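Long-range contacts in auracyanin-B-2 (Chloroflexus aurantiacus, PDB 1QHQ), which is a blue copper protein of the cupredoxin fold that probably serves as a soluble electron acceptor for alternative complex III: residues Pro38-Val43 with Thr109-Ala114; Gly54-Trp59 with Cys122-His127; Leu61-Asp66 with Thr90-Ala95. All coordinates share one frame; numbering follows the deposited sequence.

Contact 1: Pro38-Val43 with Thr109-Ala114; sequences PANTVV and TFRTPA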
loop_
_atom_site.group_PDB
_atom_site.type_symbol
_atom_site.label_atom_id
_atom_site.label_comp_id
_atom_site.label_asym_id
_atom_site.label_seq_id
_atom_site.Cartn_x
_atom_site.Cartn_y
_atom_site.Cartn_z
ATOM N N PRO A 38 -14.157 -1.871 -7.503
ATOM C CA PRO A 38 -14.422 -2.127 -8.925
ATOM C C PRO A 38 -13.202 -1.818 -9.757
ATOM O O PRO A 38 -12.405 -0.957 -9.361
ATOM C CB PRO A 38 -15.569 -1.170 -9.223
ATOM C CG PRO A 38 -15.394 -0.041 -8.260
ATOM C CD PRO A 38 -14.818 -0.696 -6.988
ATOM N N ALA A 39 -13.093 -2.428 -10.924
ATOM C CA ALA A 39 -12.001 -2.211 -11.846
ATOM C C ALA A 39 -12.087 -0.837 -12.525
ATOM O O ALA A 39 -13.163 -0.275 -12.633
ATOM C CB ALA A 39 -11.993 -3.288 -12.945
ATOM N N ASN A 40 -10.941 -0.359 -12.927
ATOM C CA ASN A 40 -10.817 0.845 -13.755
ATOM C C ASN A 40 -11.578 2.006 -13.186
ATOM O O ASN A 40 -12.243 2.806 -13.872
ATOM C CB ASN A 40 -11.309 0.515 -15.195
ATOM C CG ASN A 40 -10.985 1.654 -16.155
ATOM O OD1 ASN A 40 -9.897 2.236 -16.100
ATOM N ND2 ASN A 40 -11.924 2.001 -17.028
ATOM N N THR A 41 -11.458 2.224 -11.870
ATOM C CA THR A 41 -12.124 3.249 -11.133
ATOM C C THR A 41 -11.117 4.062 -10.306
ATOM O O THR A 41 -10.136 3.481 -9.823
ATOM C CB THR A 41 -13.112 2.598 -10.089
ATOM O OG1 THR A 41 -14.069 1.835 -10.877
ATOM C CG2 THR A 41 -13.821 3.668 -9.320
ATOM N N VAL A 42 -11.300 5.359 -10.240
ATOM C CA VAL A 42 -10.395 6.195 -9.419
ATOM C C VAL A 42 -10.813 6.097 -7.961
ATOM O O VAL A 42 -11.956 6.372 -7.585
ATOM C CB VAL A 42 -10.407 7.667 -9.838
ATOM C CG1 VAL A 42 -9.418 8.498 -9.019
ATOM C CG2 VAL A 42 -10.054 7.761 -11.338
ATOM N N VAL A 43 -9.835 5.692 -7.137
ATOM C CA VAL A 43 -10.117 5.534 -5.696
ATOM C C VAL A 43 -9.086 6.298 -4.892
ATOM O O VAL A 43 -7.908 6.298 -5.267
ATOM C CB VAL A 43 -10.025 4.037 -5.271
ATOM C CG1 VAL A 43 -10.136 3.879 -3.784
ATOM C CG2 VAL A 43 -11.082 3.235 -6.030
ATOM N N THR A 109 -4.061 8.288 -4.452
ATOM C CA THR A 109 -5.237 8.301 -5.359
ATOM C C THR A 109 -4.808 7.644 -6.657
ATOM O O THR A 109 -3.801 8.041 -7.263
ATOM C CB THR A 109 -5.709 9.722 -5.626
ATOM O OG1 THR A 109 -6.194 10.293 -4.375
ATOM C CG2 THR A 109 -6.879 9.739 -6.640
ATOM N N PHE A 110 -5.515 6.583 -7.021
ATOM C CA PHE A 110 -5.086 5.755 -8.126
ATOM C C PHE A 110 -6.280 5.202 -8.897
ATOM O O PHE A 110 -7.360 5.032 -8.339
ATOM C CB PHE A 110 -4.149 4.635 -7.675
ATOM C CG PHE A 110 -4.797 3.604 -6.784
ATOM C CD1 PHE A 110 -5.026 3.862 -5.449
ATOM C CD2 PHE A 110 -5.191 2.374 -7.298
ATOM C CE1 PHE A 110 -5.629 2.915 -4.647
ATOM C CE2 PHE A 110 -5.828 1.437 -6.515
ATOM C CZ PHE A 110 -5.995 1.687 -5.146
ATOM N N ARG A 111 -5.995 4.758 -10.119
ATOM C CA ARG A 111 -7.000 4.018 -10.892
ATOM C C ARG A 111 -6.791 2.521 -10.630
ATOM O O ARG A 111 -5.698 1.998 -10.775
ATOM C CB ARG A 111 -6.878 4.325 -12.390
ATOM C CG ARG A 111 -7.987 3.633 -13.202
ATOM C CD ARG A 111 -7.967 4.124 -14.647
ATOM N NE ARG A 111 -8.160 5.574 -14.717
ATOM C CZ ARG A 111 -9.352 6.158 -14.742
ATOM N NH1 ARG A 111 -10.446 5.398 -14.669
ATOM N NH2 ARG A 111 -9.490 7.470 -14.784
ATOM N N THR A 112 -7.855 1.890 -10.143
ATOM C CA THR A 112 -7.709 0.432 -9.886
ATOM C C THR A 112 -7.415 -0.291 -11.199
ATOM O O THR A 112 -7.837 0.152 -12.275
ATOM C CB THR A 112 -8.997 -0.103 -9.270
ATOM O OG1 THR A 112 -10.076 0.252 -10.164
ATOM C CG2 THR A 112 -9.291 0.524 -7.904
ATOM N N PRO A 113 -6.711 -1.402 -11.123
ATOM C CA PRO A 113 -6.359 -2.228 -12.254
ATOM C C PRO A 113 -7.522 -3.063 -12.766
ATOM O O PRO A 113 -8.681 -2.815 -12.395
ATOM C CB PRO A 113 -5.238 -3.118 -11.673
ATOM C CG PRO A 113 -5.724 -3.336 -10.261
ATOM C CD PRO A 113 -6.198 -1.954 -9.834
ATOM N N ALA A 114 -7.252 -3.983 -13.686
ATOM C CA ALA A 114 -8.338 -4.842 -14.252
ATOM C C ALA A 114 -8.876 -5.787 -13.209
ATOM O O ALA A 114 -8.197 -6.014 -12.173
ATOM C CB ALA A 114 -7.634 -5.683 -15.348
#
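The guanidinium group of Arg111 lies across Val42, whose CG2 sits over one of its faces, 3.5 Å from Arg111 NH2. Arg111 has two deposited conformers; in this one its CG stands anti to the backbone N (chi1 -176°) and the chain bends at chi3, which carries the group back over the neighbouring strand. NH1 then reaches the backbone O of Asn40 at the guanidinium edge, though that bond is weak, while NH2 makes a salt bridge with Glu13. The amide of Asn40 runs alongside the arginine, its plane turned 47° from the guanidinium.

The second focus is Thr112. Its OG1 gives a hydrogen bond to Pro38 O at 2.7 Å, in the carbonyl plane and on a lone pair, and accepts one from Thr41 N at 3.0 Å. OG1 sits between the backbone N and the carbonyl carbon (chi1 55°), which brings it within reach of both Pro38 O and Thr41 N.

Strands 42-49 and 104-111 pair antiparallel; one residue further into the ladder than Val42 and Arg111, Val43 and Phe110 exchange two backbone bonds, N to O in each direction, and beyond the strand ends Thr112 N bonds to Thr41 O at 2.8 Å. Because one hydroxyl both donates and accepts, Thr112 extends the join past the regular ladder, tying the link that leads from strand 34-38 into 42-49 to the end of strand 104-111.

Contact 2: Gly54-Trp59 with Cys122-His127; sequences GVQHNW and CTFPGH. With CU (copper (II) ion), chain B.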
loop_
_atom_site.group_PDB
_atom_site.type_symbol
_atom_site.label_atom_id
_atom_site.label_comp_id
_atom_site.label_asym_id
_atom_site.label_seq_id
_atom_site.Cartn_x
_atom_site.Cartn_y
_atom_site.Cartn_z
ATOM N N GLY A 54 4.643 2.682 18.211
ATOM C CA GLY A 54 5.535 3.737 17.751
ATOM C C GLY A 54 6.161 3.419 16.409
ATOM O O GLY A 54 7.167 3.973 15.987
ATOM N N VAL A 55 5.476 2.516 15.644
ATOM C CA VAL A 55 6.082 1.997 14.434
ATOM C C VAL A 55 5.529 2.588 13.137
ATOM O O VAL A 55 4.383 3.032 13.077
ATOM C CB VAL A 55 6.022 0.451 14.395
ATOM C CG1 VAL A 55 4.634 -0.029 13.985
ATOM C CG2 VAL A 55 7.114 -0.096 13.493
ATOM N N GLN A 56 6.371 2.693 12.155
ATOM C CA GLN A 56 6.057 3.164 10.821
ATOM C C GLN A 56 5.399 2.105 9.946
ATOM O O GLN A 56 5.698 0.933 10.049
ATOM C CB GLN A 56 7.340 3.619 10.126
ATOM C CG GLN A 56 7.927 4.874 10.784
ATOM C CD GLN A 56 9.384 5.042 10.383
ATOM O OE1 GLN A 56 10.222 4.217 10.812
ATOM N NE2 GLN A 56 9.684 6.006 9.567
ATOM N N HIS A 57 4.575 2.591 8.987
ATOM C CA HIS A 57 3.877 1.693 8.078
ATOM C C HIS A 57 3.458 2.455 6.796
ATOM O O HIS A 57 3.251 3.650 6.810
ATOM C CB HIS A 57 2.560 1.214 8.670
ATOM C CG HIS A 57 2.574 0.321 9.866
ATOM N ND1 HIS A 57 3.206 -0.913 9.852
ATOM C CD2 HIS A 57 1.902 0.396 11.023
ATOM C CE1 HIS A 57 2.966 -1.521 10.996
ATOM N NE2 HIS A 57 2.185 -0.754 11.744
ATOM N N ASN A 58 3.362 1.646 5.728
ATOM C CA ASN A 58 2.811 2.241 4.481
ATOM C C ASN A 58 1.826 1.194 3.935
ATOM O O ASN A 58 1.561 0.183 4.504
ATOM C CB ASN A 58 3.819 2.652 3.486
ATOM C CG ASN A 58 4.588 1.566 2.792
ATOM O OD1 ASN A 58 4.464 0.406 3.227
ATOM N ND2 ASN A 58 5.360 1.877 1.768
ATOM N N TRP A 59 1.140 1.610 2.854
ATOM C CA TRP A 59 0.215 0.718 2.131
ATOM C C TRP A 59 0.676 0.687 0.679
ATOM O O TRP A 59 0.819 1.765 0.033
ATOM C CB TRP A 59 -1.204 1.210 2.249
ATOM C CG TRP A 59 -2.237 0.354 1.547
ATOM C CD1 TRP A 59 -2.921 -0.667 2.123
ATOM C CD2 TRP A 59 -2.702 0.467 0.201
ATOM N NE1 TRP A 59 -3.818 -1.217 1.194
ATOM C CE2 TRP A 59 -3.640 -0.537 0.013
ATOM C CE3 TRP A 59 -2.372 1.332 -0.852
ATOM C CZ2 TRP A 59 -4.356 -0.680 -1.196
ATOM C CZ3 TRP A 59 -3.050 1.168 -2.079
ATOM C CH2 TRP A 59 -3.990 0.154 -2.231
ATOM N N CYS A 122 2.833 -3.877 3.375
ATOM C CA CYS A 122 3.600 -2.768 3.925
ATOM C C CYS A 122 5.079 -3.072 3.591
ATOM O O CYS A 122 5.457 -4.245 3.715
ATOM C CB CYS A 122 3.395 -2.656 5.408
ATOM S SG CYS A 122 4.525 -1.465 6.202
ATOM N N THR A 123 5.825 -2.104 3.144
ATOM C CA THR A 123 7.219 -2.332 2.800
ATOM C C THR A 123 8.211 -1.885 3.870
ATOM O O THR A 123 9.414 -2.015 3.587
ATOM C CB THR A 123 7.615 -1.735 1.458
ATOM O OG1 THR A 123 7.377 -0.329 1.395
ATOM C CG2 THR A 123 6.828 -2.460 0.353
ATOM N N PHE A 124 7.739 -1.472 5.028
ATOM C CA PHE A 124 8.784 -1.149 6.077
ATOM C C PHE A 124 9.519 -2.466 6.363
ATOM O O PHE A 124 8.894 -3.500 6.454
ATOM C CB PHE A 124 8.059 -0.670 7.328
ATOM C CG PHE A 124 9.087 -0.023 8.248
ATOM C CD1 PHE A 124 9.542 1.244 8.011
ATOM C CD2 PHE A 124 9.664 -0.819 9.234
ATOM C CE1 PHE A 124 10.532 1.791 8.820
ATOM C CE2 PHE A 124 10.660 -0.275 10.030
ATOM C CZ PHE A 124 11.096 1.018 9.820
ATOM N N PRO A 125 10.838 -2.405 6.454
ATOM C CA PRO A 125 11.643 -3.615 6.655
ATOM C C PRO A 125 11.079 -4.586 7.640
ATOM O O PRO A 125 10.740 -4.278 8.771
ATOM C CB PRO A 125 12.983 -3.052 7.157
ATOM C CG PRO A 125 13.074 -1.717 6.532
ATOM C CD PRO A 125 11.646 -1.185 6.457
ATOM N N GLY A 126 10.915 -5.866 7.186
ATOM C CA GLY A 126 10.375 -6.889 8.026
ATOM C C GLY A 126 8.900 -7.073 8.096
ATOM O O GLY A 126 8.387 -8.134 8.490
ATOM N N HIS A 127 8.086 -6.021 7.808
ATOM C CA HIS A 127 6.660 -6.129 8.012
ATOM C C HIS A 127 5.971 -7.084 7.050
ATOM O O HIS A 127 5.114 -7.848 7.485
ATOM C CB HIS A 127 6.060 -4.694 7.882
ATOM C CG HIS A 127 6.448 -3.858 9.068
ATOM N ND1 HIS A 127 5.758 -2.673 9.373
ATOM C CD2 HIS A 127 7.369 -3.987 10.036
ATOM C CE1 HIS A 127 6.263 -2.154 10.499
ATOM N NE2 HIS A 127 7.206 -2.927 10.897
HETATM CU CU CU B . 4.239 -1.787 8.354
#
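His57 and His127 meet rim to rim across a copper ion, each binding it through ND1 at 2.0 Å, and Cys122 SG supplies a third ligand at 2.2 Å. This is the type 1 blue copper site of a cupredoxin, formed where the loop before strand 60-62 meets the loop that follows strand 116-121; Met132 completes the ligand set. The two imidazole planes stand 58° apart. Both ND1 atoms point at the metal, so their 3.1 Å separation reflects shared coordination and not a hydrogen bond.

Around this first shell, the thiolate is gripped by two backbone N-H groups. Asn58 N approaches Cys122 SG at 3.4 Å and nearly straight (170°), and Phe124 N gives it a second bond. Such N-H groups probably draw charge from the sulfur and help to tune the potential of the copper. SG lies anti to the backbone N (chi1 171°), in the plane of the His57 ring at its edge. The His127 ring is held in turn: Val55 CG2 abuts its edge, and Phe124 CB lies over one face.

Further out, the side chain of Asn58 joins the two loops. Its ND2 donates to Thr123 OG1, a hydroxyl that is also hydrogen-bonded to Phe84 O. Toward the surface, the Gln56 side chain crosses that of Phe124 obliquely, with OE1 3.2 Å from Phe124 CE1, and Phe124 also meets the ring of Phe84 edge-to-face. The Asn58 amide also takes a bond from the residue after the ligand cysteine: Thr123 N to Asn58 OD1, 2.9 Å long, in the amide carbonyl plane and on a lone pair of that oxygen.

Contact 3: Leu61-Asp66 with Thr90-Ala95; sequences LVNGGD and TPNALA. With SO4 (sulfate ion), chain E.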
loop_
_atom_site.group_PDB
_atom_site.type_symbol
_atom_site.label_atom_id
_atom_site.label_comp_id
_atom_site.label_asym_id
_atom_site.label_seq_id
_atom_site.Cartn_x
_atom_site.Cartn_y
_atom_site.Cartn_z
ATOM N N LEU A 61 0.106 -1.321 -3.036
ATOM C CA LEU A 61 -0.644 -2.311 -3.859
ATOM C C LEU A 61 0.249 -2.809 -4.981
ATOM O O LEU A 61 0.822 -2.011 -5.702
ATOM C CB LEU A 61 -1.868 -1.561 -4.449
ATOM C CG LEU A 61 -2.678 -2.479 -5.415
ATOM C CD1 LEU A 61 -3.302 -3.607 -4.596
ATOM C CD2 LEU A 61 -3.781 -1.671 -6.087
ATOM N N VAL A 62 0.397 -4.129 -5.089
ATOM C CA VAL A 62 1.275 -4.683 -6.106
ATOM C C VAL A 62 0.470 -5.417 -7.184
ATOM O O VAL A 62 -0.628 -5.867 -6.936
ATOM C CB VAL A 62 2.373 -5.576 -5.544
ATOM C CG1 VAL A 62 3.098 -4.859 -4.388
ATOM C CG2 VAL A 62 1.858 -6.912 -5.114
ATOM N N ASN A 63 1.100 -5.475 -8.366
ATOM C CA ASN A 63 0.424 -6.072 -9.540
ATOM C C ASN A 63 0.596 -7.572 -9.576
ATOM O O ASN A 63 1.257 -8.134 -10.467
ATOM C CB ASN A 63 1.012 -5.387 -10.775
ATOM C CG ASN A 63 0.340 -5.850 -12.070
ATOM O OD1 ASN A 63 1.058 -5.960 -13.086
ATOM N ND2 ASN A 63 -0.930 -6.136 -12.018
ATOM N N GLY A 64 0.110 -8.266 -8.546
ATOM C CA GLY A 64 0.293 -9.708 -8.460
ATOM C C GLY A 64 0.159 -10.231 -7.037
ATOM O O GLY A 64 -0.433 -9.617 -6.158
ATOM N N GLY A 65 0.733 -11.416 -6.832
ATOM C CA GLY A 65 0.711 -12.143 -5.604
ATOM C C GLY A 65 2.064 -12.048 -4.864
ATOM O O GLY A 65 2.772 -11.072 -4.996
ATOM N N ASP A 66 2.378 -13.128 -4.151
ATOM C CA ASP A 66 3.527 -13.125 -3.252
ATOM C C ASP A 66 4.852 -12.996 -3.933
ATOM O O ASP A 66 5.749 -12.303 -3.399
ATOM C CB ASP A 66 3.489 -14.295 -2.285
ATOM C CG ASP A 66 2.504 -14.052 -1.146
ATOM O OD1 ASP A 66 2.763 -13.120 -0.321
ATOM O OD2 ASP A 66 1.448 -14.696 -1.161
ATOM N N THR A 90 9.184 1.474 -9.605
ATOM C CA THR A 90 9.330 0.071 -9.245
ATOM C C THR A 90 8.309 -0.767 -10.032
ATOM O O THR A 90 7.143 -0.398 -10.157
ATOM C CB THR A 90 9.086 -0.179 -7.746
ATOM O OG1 THR A 90 10.095 0.525 -6.978
ATOM C CG2 THR A 90 9.190 -1.653 -7.429
ATOM N N PRO A 91 8.798 -1.792 -10.716
ATOM C CA PRO A 91 7.950 -2.661 -11.511
ATOM C C PRO A 91 6.876 -3.309 -10.654
ATOM O O PRO A 91 7.119 -3.765 -9.533
ATOM C CB PRO A 91 8.900 -3.731 -12.047
ATOM C CG PRO A 91 10.251 -3.133 -11.944
ATOM C CD PRO A 91 10.205 -2.250 -10.708
ATOM N N ASN A 92 5.653 -3.350 -11.197
ATOM C CA ASN A 92 4.557 -4.043 -10.546
ATOM C C ASN A 92 4.124 -3.436 -9.228
ATOM O O ASN A 92 3.377 -4.097 -8.469
ATOM C CB ASN A 92 4.908 -5.530 -10.380
ATOM C CG ASN A 92 5.033 -6.216 -11.742
ATOM O OD1 ASN A 92 6.018 -6.930 -11.983
ATOM N ND2 ASN A 92 4.094 -5.947 -12.628
ATOM N N ALA A 93 4.466 -2.191 -8.981
ATOM C CA ALA A 93 3.953 -1.449 -7.819
ATOM C C ALA A 93 2.908 -0.435 -8.294
ATOM O O ALA A 93 3.220 0.566 -8.937
ATOM C CB ALA A 93 5.128 -0.743 -7.141
ATOM N N LEU A 94 1.637 -0.800 -8.159
ATOM C CA LEU A 94 0.532 -0.049 -8.702
ATOM C C LEU A 94 0.279 1.277 -7.993
ATOM O O LEU A 94 -0.070 2.269 -8.625
ATOM C CB LEU A 94 -0.757 -0.876 -8.684
ATOM C CG LEU A 94 -0.753 -2.160 -9.507
ATOM C CD1 LEU A 94 -2.069 -2.899 -9.372
ATOM C CD2 LEU A 94 -0.479 -1.837 -10.973
ATOM N N ALA A 95 0.417 1.279 -6.673
ATOM C CA ALA A 95 0.170 2.461 -5.872
ATOM C C ALA A 95 0.737 2.266 -4.457
ATOM O O ALA A 95 0.715 1.164 -3.916
ATOM C CB ALA A 95 -1.375 2.650 -5.693
HETATM S S SO4 E . 2.750 -13.738 -8.547
HETATM O O1 SO4 E . 3.534 -12.950 -7.557
HETATM O O2 SO4 E . 3.657 -14.217 -9.652
HETATM O O3 SO4 E . 1.693 -12.858 -9.179
HETATM O O4 SO4 E . 2.100 -14.903 -7.877
#
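Leu61 and Leu94 provide the apolar part of this contact, crossing with Leu61 CD2 3.9 Å from Leu94 CD1. Leu94 extends onward past Leu61, so that its other methyl, CD2, rests against Asn63 CB. On the same face as Leu61, Ala95 adds its CB beside that of the leucine.

The backbone bonds show why Leu94 can reach this position. Leu61 faces both Leu94 and Ala95, a classic beta bulge in an antiparallel pair: Leu61 O accepts from Leu94 N at 2.9 Å and, weakly, from Ala95 N, while Leu61 N donates to Ala95 O at 2.7 Å. Past the bulge, Asn63 N bonds to Asn92 O at 2.7 Å. That oxygen also receives a close CA-H contact from Val62, so it is approached by two successive residues.

Polar side chains meet where the strand pair ends. Asn63 and Asn92 cross with their amides 44° apart, Asn63 OD1 lying 3.1 Å from Asn92 ND2. Asn63 centres an inverse gamma turn, and Asn92 belongs to the type II turn from Thr90 to Ala93.

The chain then leads to a sulfate, probably from the crystallisation liquor, which accepts hydrogen bonds from Gly65 N and from Val68 N at the start of helix 66-77. Val62 and Ala93 turn their side chains to that helix, against Val72, whereas Leu61 and Ala95 pack on Phe110 of strand 104-111. Within its own sheet, strand 60-62 runs between strands 93-96 and 116-121, with 93-96 at the sheet edge.

In the fold
The three contacts illustrate how a cupredoxin keeps its metal at one end of a compact beta sandwich. Contacts 1 and 2 lie on opposite sides of the chain's centre, their own centres about 24 Å apart, with contact 3 about 14 Å from the first and 16 Å from the second. Phe110 joins all three: its CZ lies 3.9 Å from Trp59 CH2 of contact 2, and its CG lies 3.7 Å from Ala95 CB of contact 3. Pro113 of contact 1 also packs on Leu94. The side chain of Val62 is about 13 Å from the copper, so contact 3 belongs to the framework behind the site, and contact 1 is more remote.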